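Side-chain contacts in hypothetical protein (PDB 2H1T), which is of unknown function but probably binds glycolipids and may take part in their metabolism: residues H66-E70 with T71-K75; L132-A136 with P137-P141. One frame throughout, in Å; residues are numbered along the deposited sequence. Where two conformers were deposited one is given.

Contact 1: residues H66-E70 with T71-K75; sequences HVESE and TGVRK
The hydroxyl of S69 is gripped by three groups at the turn of a two-residue beta hairpin. T71 OG1 donates to S69 OG at 2.5 Å. T71 N also reaches S69 OG, at 3.1 Å, which makes an ST turn. Water 1 binds the same S69 OG and donates to G72 O, so it links the serine to the start of the returning strand. S69 OG lies between its own backbone N and carbonyl carbon (chi1 70°), which puts the hydroxyl near T71 OG1 and N. The loop is a type I turn from S69 to G72, with E70 and T71 at its corners. G72 has a positive phi of 131°, where a CB would press on the preceding carbonyl oxygen. Beyond the turn V67 and R74 form a hydrogen-bonded pair: V67 N to R74 O and R74 N to V67 O are both 2.9 Å. V67 CG1 rests on R74 CB at 3.6 Å. On the other face, V73 CG1 sits over the H66 ring, 3.9 Å from its centroid, a CH-pi contact. The ring is held at its edge by E68. H66 NE2 points in the ring plane at the anti lone pair of E68 OE2, 2.7 Å away and nearly straight at 174°. This bond limits rotation of the imidazole under the valine. K75 runs alongside H66, with K75 CE 3.9 Å from H66 ND1. The hairpin joins strands 60-69 and 72-80 of the six-stranded antiparallel sheet. Strand 45-54 lies along 60-69, with V67 on Y46 and L48. E70 packs on L188 of the second subunit.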
loop_
_atom_site.group_PDB
_atom_site.type_symbol
_atom_site.label_atom_id
_atom_site.label_comp_id
_atom_site.label_asym_id
_atom_site.label_seq_id
_atom_site.Cartn_x
_atom_site.Cartn_y
_atom_site.Cartn_z
ATOM N N HIS A 66 1.631 -7.512 -11.792
ATOM C CA HIS A 66 0.511 -7.997 -10.978
ATOM C C HIS A 66 0.242 -6.846 -10.070
ATOM O O HIS A 66 1.128 -6.428 -9.306
ATOM C CB HIS A 66 0.894 -9.254 -10.169
ATOM C CG HIS A 66 -0.105 -9.663 -9.134
ATOM N ND1 HIS A 66 -0.847 -10.819 -9.236
ATOM C CD2 HIS A 66 -0.425 -9.116 -7.939
ATOM C CE1 HIS A 66 -1.628 -10.932 -8.174
ATOM N NE2 HIS A 66 -1.376 -9.922 -7.364
ATOM N N VAL A 67 -0.932 -6.255 -10.240
ATOM C CA VAL A 67 -1.339 -5.104 -9.438
ATOM C C VAL A 67 -2.590 -5.436 -8.669
ATOM O O VAL A 67 -3.542 -5.952 -9.225
ATOM C CB VAL A 67 -1.588 -3.848 -10.283
ATOM C CG1 VAL A 67 -2.626 -4.085 -11.347
ATOM C CG2 VAL A 67 -2.020 -2.710 -9.406
ATOM N N GLU A 68 -2.580 -5.107 -7.391
ATOM C CA GLU A 68 -3.758 -5.228 -6.561
ATOM C C GLU A 68 -4.202 -3.865 -6.023
ATOM O O GLU A 68 -3.405 -3.091 -5.474
ATOM C CB GLU A 68 -3.510 -6.186 -5.402
ATOM C CG GLU A 68 -2.752 -7.438 -5.748
ATOM C CD GLU A 68 -2.813 -8.494 -4.639
ATOM O OE1 GLU A 68 -3.211 -8.168 -3.477
ATOM O OE2 GLU A 68 -2.474 -9.661 -4.952
ATOM N N SER A 69 -5.488 -3.601 -6.191
ATOM C CA SER A 69 -6.098 -2.347 -5.804
ATOM C C SER A 69 -7.533 -2.624 -5.406
ATOM O O SER A 69 -7.994 -3.757 -5.466
ATOM C CB SER A 69 -6.075 -1.370 -6.990
ATOM O OG SER A 69 -6.973 -1.786 -8.024
ATOM N N GLU A 70 -8.212 -1.558 -4.996
ATOM C CA GLU A 70 -9.618 -1.663 -4.662
ATOM C C GLU A 70 -10.410 -2.219 -5.840
ATOM O O GLU A 70 -11.381 -2.934 -5.599
ATOM C CB GLU A 70 -10.185 -0.326 -4.187
ATOM C CG GLU A 70 -11.620 -0.408 -3.652
ATOM C CD GLU A 70 -12.682 -0.304 -4.750
ATOM O OE1 GLU A 70 -12.388 0.244 -5.825
ATOM O OE2 GLU A 70 -13.818 -0.770 -4.543
ATOM N N THR A 71 -9.960 -1.957 -7.078
ATOM C CA THR A 71 -10.689 -2.388 -8.293
ATOM C C THR A 71 -10.517 -3.850 -8.640
ATOM O O THR A 71 -11.254 -4.378 -9.476
ATOM C CB THR A 71 -10.293 -1.569 -9.541
ATOM O OG1 THR A 71 -8.871 -1.487 -9.639
ATOM C CG2 THR A 71 -10.846 -0.158 -9.454
ATOM N N GLY A 72 -9.548 -4.508 -8.021
ATOM C CA GLY A 72 -9.364 -5.937 -8.217
ATOM C C GLY A 72 -7.910 -6.206 -8.515
ATOM O O GLY A 72 -7.066 -5.353 -8.312
ATOM N N VAL A 73 -7.634 -7.410 -8.986
ATOM C CA VAL A 73 -6.294 -7.801 -9.356
ATOM C C VAL A 73 -6.260 -7.652 -10.865
ATOM O O VAL A 73 -7.176 -8.082 -11.529
ATOM C CB VAL A 73 -6.003 -9.254 -8.963
ATOM C CG1 VAL A 73 -4.602 -9.683 -9.455
ATOM C CG2 VAL A 73 -6.165 -9.430 -7.465
ATOM N N ARG A 74 -5.222 -7.012 -11.380
ATOM C CA ARG A 74 -4.991 -6.944 -12.820
ATOM C C ARG A 74 -3.578 -7.464 -13.112
ATOM O O ARG A 74 -2.590 -7.156 -12.401
ATOM C CB ARG A 74 -5.205 -5.518 -13.356
ATOM C CG ARG A 74 -4.401 -5.184 -14.608
ATOM C CD ARG A 74 -5.089 -4.184 -15.528
ATOM N NE ARG A 74 -4.271 -3.841 -16.702
ATOM C CZ ARG A 74 -4.139 -4.570 -17.820
ATOM N NH1 ARG A 74 -4.734 -5.752 -17.986
ATOM N NH2 ARG A 74 -3.385 -4.101 -18.800
ATOM N N LYS A 75 -3.489 -8.274 -14.154
ATOM C CA LYS A 75 -2.216 -8.777 -14.593
ATOM C C LYS A 75 -1.904 -8.274 -16.032
ATOM O O LYS A 75 -2.809 -7.977 -16.819
ATOM C CB LYS A 75 -2.225 -10.313 -14.526
ATOM C CG LYS A 75 -2.421 -10.880 -13.122
ATOM C CD LYS A 75 -2.539 -12.407 -13.137
ATOM C CE LYS A 75 -3.051 -12.884 -11.773
ATOM N NZ LYS A 75 -3.473 -14.321 -11.718
HETATM O O HOH W 1 -5.806 -3.348 -9.639
#

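Contact 2: residues L132-A136 with P137-P141; sequences LYIEA and PALEP
A cis-proline loop turns the chain back at the end of strand 126-135. The cis peptide bond lies between A136 and P137. L139 N then closes the turn by donating to E135 O at 3.0 Å. The donor is tilted 34° from the carbonyl plane. L139 has a positive phi of 55°, in the left-handed helical region. Two waters bridge the strand and the returning loop. Water 3 lies 2.7 Å from E135 O and accepts from E140 N. Water 2 accepts from E135 N and lies close to Y133 O and E140 O. Apolar groups meet on I134. Its CG2 touches L139 CD2 at 3.8 Å, and its CG1 rests against P141 CB at 3.8 Å. With chi1 at -52° the ethyl arm of I134 swings to P141, while the methyl CG2 is left on the side of L139. The L132 side chain runs alongside the P141 ring, with L132 CD1 3.6 Å from P141 CB. Within the strand, Y133 OH bonds E135 OE1, at the ring edge. Strand 102-106 runs parallel on one side of strand 126-135. The loop leads into strand 142-152. I134 and L139 both pack on F65 of strand 60-69, while P141 touches F97.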
loop_
_atom_site.group_PDB
_atom_site.type_symbol
_atom_site.label_atom_id
_atom_site.label_comp_id
_atom_site.label_asym_id
_atom_site.label_seq_id
_atom_site.Cartn_x
_atom_site.Cartn_y
_atom_site.Cartn_z
ATOM N N LEU A 132 8.019 2.124 -24.336
ATOM C CA LEU A 132 6.676 1.599 -24.015
ATOM C C LEU A 132 6.272 2.017 -22.595
ATOM O O LEU A 132 6.752 1.486 -21.597
ATOM C CB LEU A 132 6.620 0.077 -24.247
ATOM C CG LEU A 132 5.295 -0.595 -24.035
ATOM C CD1 LEU A 132 4.224 -0.012 -25.010
ATOM C CD2 LEU A 132 5.448 -2.131 -24.236
ATOM N N TYR A 133 5.394 3.010 -22.515
ATOM C CA TYR A 133 5.096 3.689 -21.251
ATOM C C TYR A 133 3.905 2.969 -20.643
ATOM O O TYR A 133 2.842 2.846 -21.278
ATOM C CB TYR A 133 4.749 5.138 -21.498
ATOM C CG TYR A 133 4.286 5.882 -20.257
ATOM C CD1 TYR A 133 5.189 6.178 -19.220
ATOM C CD2 TYR A 133 2.963 6.308 -20.120
ATOM C CE1 TYR A 133 4.789 6.876 -18.075
ATOM C CE2 TYR A 133 2.569 7.003 -18.975
ATOM C CZ TYR A 133 3.477 7.278 -17.965
ATOM O OH TYR A 133 3.023 7.956 -16.836
ATOM N N ILE A 134 4.086 2.504 -19.412
ATOM C CA ILE A 134 3.062 1.729 -18.676
ATOM C C ILE A 134 2.901 2.419 -17.316
ATOM O O ILE A 134 3.815 2.432 -16.495
ATOM C CB ILE A 134 3.517 0.254 -18.470
ATOM C CG1 ILE A 134 3.937 -0.343 -19.805
ATOM C CG2 ILE A 134 2.366 -0.600 -17.814
ATOM C CD1 ILE A 134 4.666 -1.685 -19.732
ATOM N N GLU A 135 1.729 3.003 -17.118
ATOM C CA GLU A 135 1.405 3.774 -15.924
ATOM C C GLU A 135 0.571 2.922 -15.000
ATOM O O GLU A 135 -0.558 2.527 -15.352
ATOM C CB GLU A 135 0.682 5.046 -16.340
ATOM C CG GLU A 135 0.486 6.058 -15.289
ATOM C CD GLU A 135 -0.271 7.283 -15.825
ATOM O OE1 GLU A 135 0.259 8.003 -16.717
ATOM O OE2 GLU A 135 -1.385 7.523 -15.329
ATOM N N ALA A 136 1.116 2.631 -13.812
ATOM C CA ALA A 136 0.306 1.981 -12.781
ATOM C C ALA A 136 -0.677 3.017 -12.200
ATOM O O ALA A 136 -0.358 4.205 -12.140
ATOM C CB ALA A 136 1.196 1.420 -11.658
ATOM N N PRO A 137 -1.828 2.548 -11.683
ATOM C CA PRO A 137 -2.249 1.129 -11.586
ATOM C C PRO A 137 -2.945 0.488 -12.800
ATOM O O PRO A 137 -3.167 -0.723 -12.795
ATOM C CB PRO A 137 -3.205 1.155 -10.374
ATOM C CG PRO A 137 -3.777 2.518 -10.366
ATOM C CD PRO A 137 -2.770 3.443 -10.979
ATOM N N ALA A 138 -3.292 1.260 -13.826
ATOM C CA ALA A 138 -4.134 0.715 -14.896
ATOM C C ALA A 138 -3.386 -0.203 -15.848
ATOM O O ALA A 138 -4.017 -1.057 -16.451
ATOM C CB ALA A 138 -4.802 1.796 -15.662
ATOM N N LEU A 139 -2.084 0.019 -15.999
ATOM C CA LEU A 139 -1.181 -0.838 -16.779
ATOM C C LEU A 139 -1.678 -1.011 -18.212
ATOM O O LEU A 139 -1.760 -2.134 -18.732
ATOM C CB LEU A 139 -1.016 -2.213 -16.121
ATOM C CG LEU A 139 -0.479 -2.309 -14.692
ATOM C CD1 LEU A 139 -0.287 -3.765 -14.392
ATOM C CD2 LEU A 139 0.801 -1.559 -14.534
ATOM N N GLU A 140 -2.037 0.117 -18.823
ATOM C CA GLU A 140 -2.442 0.171 -20.240
ATOM C C GLU A 140 -1.298 0.760 -21.050
ATOM O O GLU A 140 -1.113 1.974 -21.062
ATOM C CB GLU A 140 -3.689 1.024 -20.372
ATOM C CG GLU A 140 -4.907 0.301 -19.896
ATOM C CD GLU A 140 -6.034 1.241 -19.500
ATOM O OE1 GLU A 140 -5.828 2.485 -19.490
ATOM O OE2 GLU A 140 -7.113 0.720 -19.170
ATOM N N PRO A 141 -0.477 -0.098 -21.666
ATOM C CA PRO A 141 0.724 0.483 -22.276
ATOM C C PRO A 141 0.465 1.383 -23.466
ATOM O O PRO A 141 -0.528 1.197 -24.197
ATOM C CB PRO A 141 1.519 -0.747 -22.736
ATOM C CG PRO A 141 0.971 -1.912 -21.833
ATOM C CD PRO A 141 -0.496 -1.564 -21.811
HETATM O O HOH W 2 0.537 3.544 -19.807
HETATM O O HOH W 3 -1.772 2.777 -17.781
#

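Going from the N terminus, contact 1 comes first: 66-70 and 71-75 close the hairpin between strands 60-69 and 72-80. Contact 2 follows in series, where 132-136 and 137-141 close the loop between strands 126-135 and 142-152. Neither nests in the other nor crosses it. Each turns back strands of a different sheet, yet they meet in space, with centres about 13 Å apart. The guanidinium of R74 spans the gap and probably hydrogen-bonds two loop carbonyls, R74 NH2 to L139 O and R74 NE to A138 O. V67 CG1 packs on P137 O and L139 CD1. Together they tie the six-stranded sheet to the seven-stranded one.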